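Local structure of penicillin-binding protein 2B (Streptococcus pneumoniae, 2WAD) at residues A533-N538 with V635-T640; L453-Q458 with G476-T481; K69-N74 with I312-Q317; S218-R223 with N260-T265; L76-S81 with S200-I205. The protein binds penicillin and probably acts as a peptidoglycan transpeptidase of the elongasome, forming peptide cross-links between adjacent glycan strands of the peripheral cell wall. One frame throughout, in Å; residues are numbered along the deposited sequence.

Contact 1 (A533-N538 with V635-T640); sequences ATIANN and VAYAPT. Unlike the reference sequence in segment 635-640: Thr640 (reference Ser).
Ala536 sets its methyl over one face of the Tyr637 ring, a CH-pi contact between the last turn of helix 525-536 and strand 634-638. Ala536 CB stands 4.1 Å from the ring centroid and 28° off the ring normal. The methyl leans to the root of the ring, with Ala536 CB 3.7 Å from Tyr637 CG. Tyr637 carries CG between its own backbone N and carbonyl carbon (chi1 58°), and this turns a ring face to the helix. Ile535 crosses the tyrosine at about a right angle. Its CG2 branch does the touching, obliquely, with Ile535 CG2 4.1 Å from Tyr637 CE2, while Ile535 also packs on Phe588 and Tyr485. Val532, one turn earlier in the helix, touches Tyr637 as well. Just past the contact the helix ends in a Schellman motif: Asn538, at positive phi, gives its N to Ile535 O (3.1 Å), an oxygen that His585 NE2 also bonds. On the strand side Tyr637 pairs through its backbone with Ser613, and Val635 with Lys615, in the strand that probably bears the KTG-type motif of the transpeptidase fold. No hydrogen bond joins the two segments; helix and sheet are held here by apolar contact and by the weak attraction of the Ala536 methyl to the pi cloud, all of it buried.

Contact 2 (L453-Q458 with G476-T481); sequences LGIMGQ and GKLRST. Unlike the reference sequence in segment 453-458: Ile455 (reference Leu). Unlike the reference sequence in segment 476-481: Gly476 (reference Glu).
Lys477 is the first residue of 476-481 to meet Ile455, and it does so with the apolar part of its chain. CG lies beside the backbone N and anti to the carbonyl carbon (chi1 -75°), and the chain runs extended from there, so that two methylenes pass along one methyl. Lys477 CB is 3.9 Å from Ile455 CG2, and Lys477 CD is also 3.9 Å from that atom. The two side chains slide past each other in opposite directions. Leu478 follows with a looser touch by the other arm of the isoleucine: Leu478 CD1 lies 4.4 Å from Ile455 CD1. Ile455 thus spreads its two branches over neighbouring residues of one helix, CG2 to the lysine and CD1 to the leucine. Arg479 turns elsewhere, to a salt bridge with Asp521 and a bond to Pro504 O. Thr481 closes the segment with OG1 bonded to Glu398 and Ser395, while its N bonds to Lys477 O at 3.1 Å. Directly after Ile455 the first helix stops in a Schellman motif, with Gly457 at positive phi and Gln458 N bonded to Leu453 O (3.2 Å). Helices 445-455 and 471-484 belong to the transpeptidase domain, and helix 389-398, soon after Ser386, the probable acyl-ester serine, touches both through Ser395 on Ile455 and Thr392 on Leu478. Helix 509-515 packs on Met456, just past the end of helix 445-455, with Phe509 and Phe512, and on Leu478 with Asn515.

Contact 3 (K69-N74 with I312-Q317); sequences KPLVEN and IDLAFQ
Leu71 places CG beside its backbone N, anti to the carbonyl carbon (chi1 -56°), whereas Leu314 holds its first torsion at -107°, off the usual staggered positions; together these bring the two branched ends past each other in opposite directions. The contact joins the lead-in to strand 72-83 with the capped N-terminus of helix 314-334, and so connects the part of the chain that belongs to the PBP dimerisation family with the start of the transpeptidase region. One methyl of Leu71 does most of the touching: Leu71 CD2 lies 3.6 Å from Leu314 CD1. The same methyl is 4.2 Å from Leu314 CD2, so it approaches both arms of the partner. Lys69 adds a lighter touch with the base of its side chain, Lys69 CB being 4.4 Å from Leu314 CD2, while the rest of the lysine leads away. Ile63 packs on Leu71 and Leu230 on Leu314, extending the apolar patch beyond the pair. Asp65 ties the two segments from outside: OD1 accepts from Leu314 N and OD2 from Lys69 N, one carboxylate bridging both backbones next to the leucines. A bound zinc ion lies about 10 Å from the Leu314 side chain, too far to take part. Asp313 is the N-cap of the helix, and its own O accepts from Gln317 N at 2.9 Å in the first turn. Its side chain completes the cap: Asp313 OD1, with the anti lone pair, accepts from Ala315 N at 3.0 Å and an N-H...O angle of 141°.

Contact 4 (S218-R223 with N260-T265); sequences STSWDR and NDRVGT
Arg262 reaches from its loop to the backbone of Trp221 and lays its guanidinium beside the tryptophan. A bend at chi3 (-83°) in the arginine chain turns the head group towards the Trp221 carbonyl. The modelled distances, 2.5 Å from Arg262 NH1 and 2.6 Å from Arg262 NH2 to Trp221 O, are doubtful, because Trp221 O is modelled too close to Arg262 CZ; the second bond is weak in any case. Trp221 keeps CG beside its backbone N (chi1 -51°), and its ring meets the arginine at an edge, not over a face: Arg262 NH2 lies near the indole plane, 3.5 Å from Trp221 CE3. Ring and guanidinium planes are only 22° apart. Asp222 CA also comes to the guanidinium edge, 3.7 Å from Arg262 NH1, while Ser220 OG is oblique to it. The carboxylate of Asp222 stays apart, its OD1 4.7 Å from Arg262 NH1, and it forms a salt bridge with Lys77 instead; Asp222 and Arg262 probably still attract weakly. Arg223 bends its own end away to a salt bridge with Glu269. The contact sits at the surface, where strand 215-225, on the border of the three-stranded antiparallel sheet and paired with strand 72-83, meets the loop between helices 249-255 and 267-271, a loop whose Val263 and Thr265 pair through the backbone with Ser238 and Ser236.

Contact 5 (L76-S81 with S200-I205); sequences LKQVVS and SQVAVI
Helix 199-208 packs on a three-stranded antiparallel sheet within the range of the PBP dimerisation family, and strand 72-83, the middle strand, supplies Gln78 and Val80 to the contact. These two lie two residues apart on the strand and meet Val202 and Ile205, three apart and so on one side of the helix. Val80 and Ile205 form the apolar pair: Val80 CG2 is 4.1 Å from Ile205 CD1, and the side chains cross at about a right angle. Val80 has CG1 anti to its backbone N (chi1 178°), which leaves CG2 as the branch that does the touching. Ile205 keeps CG1 beside its backbone N and extends it (chi2 156°), sending CD1 to the strand. Gln78 meets Val202 at the more exposed end, where the amide rests against a methyl, Gln78 NE2 lying 4.2 Å from Val202 CG1; no hydrogen bond crosses between the segments. Within the helix Val204 N bonds to Ser200 O at 3.0 Å, but Ile205 N reaches Gln201 O only weakly. At the start of the helix Asn198 OD1 accepts from Gln201 N. Leu197 packs on both Val80 and Val202, and Ile205 also leans on Tyr103. The flanking strand 215-225 joins in through Ile217, which touches Gln78 and Ile205, while strand 189-191 borders strand 72-83 on its other side, so the helix lies against the middle strand and one neighbour.

Overall arrangement
The five contacts run along an elongated chain. Contacts 1 and 2 lie about 25 Å apart between centres, without touching. Contacts 3, 4 and 5 follow strand 72-83 and its neighbour 215-225: contact 3 uses the start of strand 72-83, contact 5 its middle, and contact 4 the partner strand, with contacts 4 and 5 about 17 Å apart between centres and touching through these neighbouring strands. Along the chain contact 3 encloses contacts 5 and 4, in that order; contacts 2 and then 1 follow in series. Contacts 2 and 5 lie about 70 Å apart between centres. Contacts 1 and 2 are thus internal to the transpeptidase domain, contacts 4 and 5 to the range of the dimerisation family, and contact 3 bridges the two.

Contact 1 (A533-N538 with V635-T640)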
# COMPACT_ATOMS: atom_id res chain seq x y z
N ALA A 533 16.80 -9.38 -2.43
CA ALA A 533 16.29 -10.49 -1.59
C ALA A 533 16.21 -11.80 -2.37
O ALA A 533 16.46 -12.88 -1.82
CB ALA A 533 14.92 -10.18 -0.98
N THR A 534 15.89 -11.68 -3.66
CA THR A 534 15.82 -12.82 -4.58
C THR A 534 17.20 -13.47 -4.76
O THR A 534 17.35 -14.70 -4.70
CB THR A 534 15.24 -12.39 -5.96
OG1 THR A 534 13.90 -11.92 -5.79
CG2 THR A 534 15.25 -13.54 -6.96
N ILE A 535 18.21 -12.64 -4.98
CA ILE A 535 19.59 -13.10 -4.95
C ILE A 535 19.93 -13.79 -3.63
O ILE A 535 20.50 -14.89 -3.59
CB ILE A 535 20.59 -11.94 -5.22
CG1 ILE A 535 20.37 -11.40 -6.63
CG2 ILE A 535 22.02 -12.46 -5.03
CD1 ILE A 535 21.13 -10.13 -7.00
N ALA A 536 19.54 -13.16 -2.53
CA ALA A 536 19.84 -13.70 -1.21
C ALA A 536 19.11 -15.02 -0.95
O ALA A 536 19.52 -15.80 -0.10
CB ALA A 536 19.48 -12.65 -0.14
N ASN A 537 18.00 -15.27 -1.66
CA ASN A 537 17.23 -16.50 -1.46
C ASN A 537 17.47 -17.46 -2.62
O ASN A 537 16.62 -18.28 -2.98
CB ASN A 537 15.74 -16.12 -1.36
CG ASN A 537 14.87 -17.26 -0.85
OD1 ASN A 537 15.22 -17.92 0.13
ND2 ASN A 537 13.72 -17.48 -1.50
N ASN A 538 18.63 -17.32 -3.24
CA ASN A 538 19.09 -18.23 -4.29
C ASN A 538 18.21 -18.35 -5.53
O ASN A 538 18.09 -19.44 -6.11
CB ASN A 538 19.45 -19.59 -3.71
CG ASN A 538 20.62 -19.49 -2.73
OD1 ASN A 538 21.63 -18.84 -3.02
ND2 ASN A 538 20.48 -20.08 -1.55
N VAL A 635 22.39 -1.97 -2.59
CA VAL A 635 21.63 -3.14 -2.13
C VAL A 635 22.60 -4.05 -1.37
O VAL A 635 23.79 -4.08 -1.67
CB VAL A 635 20.97 -3.91 -3.32
CG1 VAL A 635 19.96 -3.04 -4.04
CG2 VAL A 635 22.00 -4.41 -4.32
N ALA A 636 22.11 -4.79 -0.37
CA ALA A 636 22.97 -5.64 0.46
C ALA A 636 22.15 -6.75 1.10
O ALA A 636 20.94 -6.60 1.29
CB ALA A 636 23.64 -4.78 1.57
N TYR A 637 22.80 -7.84 1.49
CA TYR A 637 22.19 -8.82 2.39
C TYR A 637 23.21 -9.36 3.40
O TYR A 637 24.41 -9.14 3.25
CB TYR A 637 21.54 -9.97 1.62
CG TYR A 637 22.49 -10.73 0.72
CD1 TYR A 637 23.30 -11.74 1.21
CD2 TYR A 637 22.60 -10.40 -0.63
CE1 TYR A 637 24.20 -12.43 0.37
CE2 TYR A 637 23.46 -11.09 -1.48
CZ TYR A 637 24.27 -12.09 -0.97
OH TYR A 637 25.13 -12.74 -1.83
N ALA A 638 22.71 -10.06 4.42
CA ALA A 638 23.53 -10.52 5.54
C ALA A 638 22.71 -11.42 6.45
O ALA A 638 21.49 -11.30 6.53
CB ALA A 638 24.07 -9.32 6.35
N PRO A 639 23.38 -12.32 7.19
CA PRO A 639 24.81 -12.52 6.98
C PRO A 639 25.12 -13.26 5.68
O PRO A 639 24.29 -14.02 5.17
CB PRO A 639 25.24 -13.34 8.20
CG PRO A 639 24.03 -13.61 9.02
CD PRO A 639 22.89 -12.79 8.49
N THR A 640 26.29 -13.01 5.12
CA THR A 640 26.63 -13.63 3.85
C THR A 640 26.20 -15.10 3.81
O THR A 640 25.56 -15.54 2.86
CB THR A 640 28.12 -13.48 3.56
OG1 THR A 640 28.43 -12.09 3.41
CG2 THR A 640 28.54 -14.23 2.30

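Contact 2 (L453-Q458 with G476-T481)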
# COMPACT_ATOMS: atom_id res chain seq x y z
N LEU A 453 24.96 -6.27 -25.90
CA LEU A 453 25.14 -6.40 -27.35
C LEU A 453 25.00 -7.87 -27.77
O LEU A 453 24.44 -8.18 -28.81
CB LEU A 453 26.51 -5.84 -27.77
CG LEU A 453 26.81 -5.84 -29.27
CD1 LEU A 453 25.95 -4.80 -29.98
CD2 LEU A 453 28.28 -5.59 -29.54
N GLY A 454 25.47 -8.79 -26.92
CA GLY A 454 25.40 -10.22 -27.20
C GLY A 454 24.00 -10.80 -27.15
O GLY A 454 23.71 -11.80 -27.81
N ILE A 455 23.12 -10.22 -26.34
CA ILE A 455 21.72 -10.61 -26.37
C ILE A 455 21.09 -10.19 -27.71
O ILE A 455 20.11 -10.77 -28.17
CB ILE A 455 20.97 -9.98 -25.19
CG1 ILE A 455 21.56 -10.49 -23.86
CG2 ILE A 455 19.48 -10.29 -25.26
CD1 ILE A 455 21.06 -9.71 -22.64
N MET A 456 21.67 -9.17 -28.32
CA MET A 456 21.19 -8.66 -29.60
C MET A 456 21.84 -9.45 -30.75
O MET A 456 21.76 -9.05 -31.91
CB MET A 456 21.57 -7.18 -29.67
CG MET A 456 20.65 -6.29 -30.44
SD MET A 456 20.99 -4.54 -30.09
CE MET A 456 20.44 -3.90 -31.65
N GLY A 457 22.52 -10.54 -30.43
CA GLY A 457 23.16 -11.42 -31.41
C GLY A 457 24.48 -10.94 -32.00
O GLY A 457 24.91 -11.43 -33.05
N GLN A 458 25.16 -10.00 -31.34
CA GLN A 458 26.38 -9.44 -31.93
C GLN A 458 27.61 -9.50 -31.02
O GLN A 458 27.49 -9.63 -29.81
CB GLN A 458 26.11 -8.02 -32.44
CG GLN A 458 25.12 -7.99 -33.62
CD GLN A 458 24.77 -6.59 -34.10
OE1 GLN A 458 24.99 -5.61 -33.40
NE2 GLN A 458 24.22 -6.50 -35.30
N GLY A 476 13.35 -6.90 -25.02
CA GLY A 476 12.38 -7.78 -24.37
C GLY A 476 13.02 -8.84 -23.49
O GLY A 476 12.52 -9.18 -22.41
N LYS A 477 14.14 -9.40 -23.96
CA LYS A 477 14.82 -10.44 -23.21
C LYS A 477 15.49 -9.90 -21.95
O LYS A 477 15.50 -10.57 -20.91
CB LYS A 477 15.86 -11.13 -24.08
CG LYS A 477 15.30 -12.09 -25.12
CD LYS A 477 16.42 -12.57 -26.04
CE LYS A 477 15.85 -13.42 -27.19
NZ LYS A 477 16.91 -14.25 -27.85
N LEU A 478 16.09 -8.71 -22.07
CA LEU A 478 16.69 -8.01 -20.94
C LEU A 478 15.63 -7.71 -19.89
O LEU A 478 15.81 -8.07 -18.72
CB LEU A 478 17.39 -6.71 -21.40
CG LEU A 478 18.15 -5.91 -20.32
CD1 LEU A 478 19.44 -6.65 -19.86
CD2 LEU A 478 18.50 -4.49 -20.79
N ARG A 479 14.53 -7.05 -20.30
CA ARG A 479 13.47 -6.66 -19.38
C ARG A 479 12.75 -7.86 -18.77
O ARG A 479 12.21 -7.81 -17.65
CB ARG A 479 12.45 -5.73 -20.05
CG ARG A 479 12.95 -4.33 -20.42
CD ARG A 479 11.83 -3.50 -21.06
NE ARG A 479 12.07 -2.06 -20.93
CZ ARG A 479 11.58 -1.12 -21.74
NH1 ARG A 479 10.79 -1.46 -22.76
NH2 ARG A 479 11.86 0.16 -21.52
N SER A 480 12.79 -8.97 -19.49
CA SER A 480 12.22 -10.20 -18.94
C SER A 480 13.05 -10.76 -17.80
O SER A 480 12.51 -11.12 -16.74
CB SER A 480 11.95 -11.24 -20.06
OG SER A 480 11.87 -12.56 -19.54
N THR A 481 14.36 -10.84 -18.00
CA THR A 481 15.23 -11.14 -16.85
C THR A 481 15.06 -10.16 -15.69
O THR A 481 14.91 -10.58 -14.55
CB THR A 481 16.71 -11.17 -17.24
OG1 THR A 481 16.86 -11.98 -18.42
CG2 THR A 481 17.54 -11.76 -16.09

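Contact 3 (K69-N74 with I312-Q317)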
# COMPACT_ATOMS: atom_id res chain seq x y z
N LYS A 69 1.91 -3.83 19.84
CA LYS A 69 1.38 -2.49 20.04
C LYS A 69 0.26 -2.20 19.03
O LYS A 69 0.40 -2.52 17.84
CB LYS A 69 2.49 -1.44 19.92
CG LYS A 69 3.78 -1.81 20.64
CD LYS A 69 3.86 -1.22 22.05
CE LYS A 69 5.28 -1.32 22.61
NZ LYS A 69 5.27 -1.35 24.12
N PRO A 70 -0.84 -1.60 19.49
CA PRO A 70 -1.93 -1.27 18.57
C PRO A 70 -1.54 -0.12 17.66
O PRO A 70 -0.81 0.79 18.07
CB PRO A 70 -3.08 -0.86 19.50
CG PRO A 70 -2.44 -0.52 20.81
CD PRO A 70 -1.16 -1.29 20.90
N LEU A 71 -2.03 -0.16 16.43
CA LEU A 71 -1.84 0.93 15.49
C LEU A 71 -3.11 1.73 15.26
O LEU A 71 -3.06 2.82 14.71
CB LEU A 71 -1.31 0.39 14.17
CG LEU A 71 -0.02 -0.42 14.30
CD1 LEU A 71 0.40 -0.84 12.88
CD2 LEU A 71 1.06 0.43 14.98
N VAL A 72 -4.25 1.16 15.64
CA VAL A 72 -5.54 1.82 15.51
C VAL A 72 -6.38 1.64 16.77
O VAL A 72 -5.95 1.02 17.75
CB VAL A 72 -6.38 1.26 14.36
CG1 VAL A 72 -5.67 1.47 13.04
CG2 VAL A 72 -6.68 -0.21 14.63
N GLU A 73 -7.60 2.16 16.73
CA GLU A 73 -8.41 2.27 17.93
C GLU A 73 -9.87 2.27 17.51
O GLU A 73 -10.24 3.00 16.59
CB GLU A 73 -8.12 3.60 18.62
CG GLU A 73 -8.76 3.76 19.98
CD GLU A 73 -7.79 3.37 21.07
OE1 GLU A 73 -7.08 2.35 20.87
OE2 GLU A 73 -7.71 4.09 22.09
N ASN A 74 -10.67 1.45 18.18
CA ASN A 74 -12.12 1.52 18.04
C ASN A 74 -12.68 2.28 19.24
O ASN A 74 -12.61 1.80 20.37
CB ASN A 74 -12.73 0.12 18.00
CG ASN A 74 -12.58 -0.53 16.64
OD1 ASN A 74 -12.49 0.15 15.62
ND2 ASN A 74 -12.58 -1.86 16.62
N ILE A 312 6.34 -5.72 10.73
CA ILE A 312 7.18 -4.58 11.11
C ILE A 312 7.08 -4.26 12.59
O ILE A 312 5.97 -4.18 13.14
CB ILE A 312 6.82 -3.28 10.36
CG1 ILE A 312 6.89 -3.47 8.84
CG2 ILE A 312 7.75 -2.15 10.82
CD1 ILE A 312 6.20 -2.38 8.06
N ASP A 313 8.23 -4.08 13.21
CA ASP A 313 8.28 -3.62 14.58
C ASP A 313 8.43 -2.10 14.63
O ASP A 313 9.34 -1.54 14.04
CB ASP A 313 9.45 -4.31 15.28
CG ASP A 313 9.38 -4.18 16.77
OD1 ASP A 313 9.61 -3.06 17.26
OD2 ASP A 313 9.04 -5.20 17.42
N LEU A 314 7.52 -1.40 15.30
CA LEU A 314 7.63 0.05 15.42
C LEU A 314 9.02 0.57 15.79
O LEU A 314 9.45 1.57 15.22
CB LEU A 314 6.62 0.56 16.45
CG LEU A 314 5.36 1.32 16.04
CD1 LEU A 314 4.70 0.63 14.88
CD2 LEU A 314 4.41 1.44 17.22
N ALA A 315 9.68 -0.07 16.75
CA ALA A 315 10.97 0.39 17.26
C ALA A 315 12.00 0.31 16.14
O ALA A 315 12.74 1.27 15.91
CB ALA A 315 11.42 -0.43 18.50
N PHE A 316 12.04 -0.82 15.44
CA PHE A 316 12.91 -0.94 14.27
C PHE A 316 12.59 0.14 13.22
O PHE A 316 13.47 0.89 12.76
CB PHE A 316 12.91 -2.35 13.66
CG PHE A 316 13.93 -2.52 12.59
CD1 PHE A 316 15.28 -2.37 12.88
CD2 PHE A 316 13.56 -2.76 11.28
CE1 PHE A 316 16.24 -2.48 11.88
CE2 PHE A 316 14.50 -2.88 10.27
CZ PHE A 316 15.84 -2.73 10.57
N GLN A 317 11.32 0.26 12.89
CA GLN A 317 10.90 1.25 11.90
C GLN A 317 11.29 2.67 12.32
O GLN A 317 11.70 3.47 11.48
CB GLN A 317 9.41 1.12 11.58
CG GLN A 317 8.85 2.24 10.68
CD GLN A 317 8.88 1.92 9.19
OE1 GLN A 317 9.31 0.84 8.78
NE2 GLN A 317 8.38 2.84 8.37

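Contact 4 (S218-R223 with N260-T265)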
# COMPACT_ATOMS: atom_id res chain seq x y z
N SER A 218 -28.03 4.77 22.07
CA SER A 218 -27.10 3.65 22.21
C SER A 218 -25.70 4.10 21.81
O SER A 218 -25.46 5.28 21.54
CB SER A 218 -27.57 2.43 21.41
OG SER A 218 -27.42 2.64 20.02
N THR A 219 -24.77 3.15 21.77
CA THR A 219 -23.36 3.45 21.55
C THR A 219 -22.91 2.91 20.20
O THR A 219 -23.31 1.82 19.83
CB THR A 219 -22.49 2.77 22.61
OG1 THR A 219 -22.32 1.39 22.26
CG2 THR A 219 -23.12 2.88 24.01
N SER A 220 -22.10 3.68 19.48
CA SER A 220 -21.53 3.28 18.19
C SER A 220 -19.98 3.26 18.22
O SER A 220 -19.40 3.08 19.29
CB SER A 220 -22.05 4.22 17.10
OG SER A 220 -21.70 3.78 15.80
N TRP A 221 -19.32 3.44 17.07
CA TRP A 221 -17.85 3.58 17.00
C TRP A 221 -17.34 4.63 16.02
O TRP A 221 -17.90 4.84 14.94
CB TRP A 221 -17.13 2.29 16.58
CG TRP A 221 -17.50 1.08 17.32
CD1 TRP A 221 -17.03 0.69 18.54
CD2 TRP A 221 -18.41 0.07 16.89
NE1 TRP A 221 -17.61 -0.50 18.91
CE2 TRP A 221 -18.46 -0.90 17.91
CE3 TRP A 221 -19.19 -0.11 15.74
CZ2 TRP A 221 -19.28 -2.04 17.82
CZ3 TRP A 221 -20.00 -1.23 15.65
CH2 TRP A 221 -20.04 -2.18 16.69
N ASP A 222 -16.22 5.24 16.39
CA ASP A 222 -15.35 5.85 15.40
C ASP A 222 -14.12 4.95 15.32
O ASP A 222 -13.78 4.24 16.27
CB ASP A 222 -14.97 7.28 15.80
CG ASP A 222 -16.17 8.23 15.79
OD1 ASP A 222 -16.77 8.41 14.70
OD2 ASP A 222 -16.51 8.78 16.85
N ARG A 223 -13.48 4.95 14.16
CA ARG A 223 -12.23 4.24 14.01
C ARG A 223 -11.16 5.31 14.00
O ARG A 223 -11.20 6.22 13.16
CB ARG A 223 -12.25 3.50 12.68
CG ARG A 223 -10.93 2.91 12.23
CD ARG A 223 -10.62 1.63 13.00
NE ARG A 223 -9.85 0.70 12.20
CZ ARG A 223 -9.83 -0.61 12.42
NH1 ARG A 223 -10.55 -1.12 13.41
NH2 ARG A 223 -9.12 -1.42 11.65
N ASN A 260 -24.81 1.16 4.73
CA ASN A 260 -24.22 2.02 5.75
C ASN A 260 -22.97 1.42 6.40
O ASN A 260 -22.45 1.93 7.40
CB ASN A 260 -25.25 2.31 6.84
CG ASN A 260 -25.75 1.05 7.51
OD1 ASN A 260 -25.74 -0.03 6.91
ND2 ASN A 260 -26.20 1.19 8.75
N ASP A 261 -22.49 0.32 5.83
CA ASP A 261 -21.31 -0.39 6.31
C ASP A 261 -20.05 0.45 6.31
O ASP A 261 -19.81 1.24 5.39
CB ASP A 261 -21.06 -1.65 5.49
CG ASP A 261 -22.05 -2.76 5.81
OD1 ASP A 261 -22.89 -2.59 6.72
OD2 ASP A 261 -21.97 -3.82 5.15
N ARG A 262 -19.23 0.27 7.33
CA ARG A 262 -17.92 0.90 7.35
C ARG A 262 -16.82 -0.04 6.87
O ARG A 262 -16.60 -1.10 7.45
CB ARG A 262 -17.63 1.52 8.71
CG ARG A 262 -18.63 2.62 9.00
CD ARG A 262 -18.18 3.46 10.15
NE ARG A 262 -18.56 2.83 11.40
CZ ARG A 262 -18.11 3.23 12.58
NH1 ARG A 262 -17.28 4.26 12.64
NH2 ARG A 262 -18.49 2.61 13.69
N VAL A 263 -16.18 0.36 5.78
CA VAL A 263 -15.25 -0.48 5.05
C VAL A 263 -13.89 0.21 4.87
O VAL A 263 -13.78 1.44 5.00
CB VAL A 263 -15.85 -0.89 3.68
CG1 VAL A 263 -17.27 -1.44 3.87
CG2 VAL A 263 -15.87 0.30 2.73
N GLY A 264 -12.86 -0.58 4.61
CA GLY A 264 -11.54 -0.04 4.35
C GLY A 264 -11.48 0.57 2.96
O GLY A 264 -11.93 -0.05 2.00
N THR A 265 -10.91 1.77 2.86
CA THR A 265 -10.85 2.48 1.59
C THR A 265 -9.42 2.71 1.11
O THR A 265 -9.22 3.18 -0.01
CB THR A 265 -11.48 3.86 1.72
OG1 THR A 265 -10.99 4.46 2.92
CG2 THR A 265 -13.00 3.73 1.81

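Contact 5 (L76-S81 with S200-I205)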
# COMPACT_ATOMS: atom_id res chain seq x y z
N LEU A 76 -15.60 4.35 21.48
CA LEU A 76 -17.02 4.18 21.77
C LEU A 76 -17.67 5.55 21.95
O LEU A 76 -17.15 6.38 22.70
CB LEU A 76 -17.19 3.34 23.04
CG LEU A 76 -17.94 2.00 23.02
CD1 LEU A 76 -17.34 0.99 23.99
CD2 LEU A 76 -19.45 2.13 23.26
N LYS A 77 -18.79 5.80 21.26
CA LYS A 77 -19.55 7.05 21.44
C LYS A 77 -21.01 6.78 21.81
O LYS A 77 -21.48 5.64 21.76
CB LYS A 77 -19.48 7.92 20.19
CG LYS A 77 -19.88 7.18 18.92
CD LYS A 77 -19.59 7.97 17.65
CE LYS A 77 -20.00 7.17 16.41
NZ LYS A 77 -19.47 7.72 15.13
N GLN A 78 -21.73 7.83 22.21
CA GLN A 78 -23.17 7.72 22.42
C GLN A 78 -23.91 8.40 21.27
O GLN A 78 -23.48 9.45 20.80
CB GLN A 78 -23.56 8.35 23.75
CG GLN A 78 -22.90 7.68 24.93
CD GLN A 78 -23.91 7.18 25.93
OE1 GLN A 78 -24.59 6.17 25.68
NE2 GLN A 78 -24.03 7.87 27.06
N VAL A 79 -25.01 7.80 20.83
CA VAL A 79 -25.63 8.16 19.55
C VAL A 79 -27.15 8.03 19.63
O VAL A 79 -27.66 7.20 20.39
CB VAL A 79 -25.06 7.24 18.43
CG1 VAL A 79 -26.08 6.95 17.36
CG2 VAL A 79 -23.79 7.83 17.80
N VAL A 80 -27.88 8.85 18.88
CA VAL A 80 -29.31 8.60 18.69
C VAL A 80 -29.51 7.54 17.61
O VAL A 80 -29.03 7.72 16.49
CB VAL A 80 -30.10 9.87 18.32
CG1 VAL A 80 -31.57 9.52 18.09
CG2 VAL A 80 -29.99 10.90 19.44
N SER A 81 -30.20 6.45 17.96
CA SER A 81 -30.45 5.35 17.04
C SER A 81 -31.93 5.31 16.69
O SER A 81 -32.76 5.64 17.55
CB SER A 81 -30.08 4.01 17.66
OG SER A 81 -28.71 3.72 17.49
N SER A 200 -25.68 15.81 29.07
CA SER A 200 -26.95 16.13 29.69
C SER A 200 -28.05 16.09 28.64
O SER A 200 -29.14 15.56 28.86
CB SER A 200 -26.89 17.51 30.33
OG SER A 200 -28.20 18.00 30.57
N GLN A 201 -27.75 16.69 27.49
CA GLN A 201 -28.57 16.58 26.29
C GLN A 201 -28.90 15.11 26.02
O GLN A 201 -30.06 14.77 25.86
CB GLN A 201 -27.81 17.20 25.12
CG GLN A 201 -28.63 17.88 24.04
CD GLN A 201 -27.76 18.27 22.85
OE1 GLN A 201 -26.60 18.69 23.01
NE2 GLN A 201 -28.29 18.11 21.64
N VAL A 202 -27.89 14.24 25.98
CA VAL A 202 -28.13 12.80 25.89
C VAL A 202 -29.08 12.23 26.95
O VAL A 202 -30.01 11.50 26.62
CB VAL A 202 -26.83 11.97 25.92
CG1 VAL A 202 -27.16 10.48 25.99
CG2 VAL A 202 -25.98 12.26 24.69
N ALA A 203 -28.87 12.57 28.23
CA ALA A 203 -29.67 11.96 29.29
C ALA A 203 -31.10 12.47 29.39
O ALA A 203 -31.92 11.87 30.08
CB ALA A 203 -28.96 12.05 30.64
N VAL A 204 -31.41 13.58 28.72
CA VAL A 204 -32.79 14.04 28.55
C VAL A 204 -33.49 13.20 27.47
O VAL A 204 -34.64 12.81 27.66
CB VAL A 204 -32.88 15.54 28.19
CG1 VAL A 204 -34.31 15.92 27.86
CG2 VAL A 204 -32.35 16.42 29.32
N ILE A 205 -32.81 12.92 26.36
CA ILE A 205 -33.36 12.02 25.35
C ILE A 205 -33.63 10.62 25.91
O ILE A 205 -34.70 10.05 25.69
CB ILE A 205 -32.48 11.90 24.08
CG1 ILE A 205 -32.46 13.23 23.34
CG2 ILE A 205 -33.04 10.82 23.15
CD1 ILE A 205 -31.26 13.43 22.46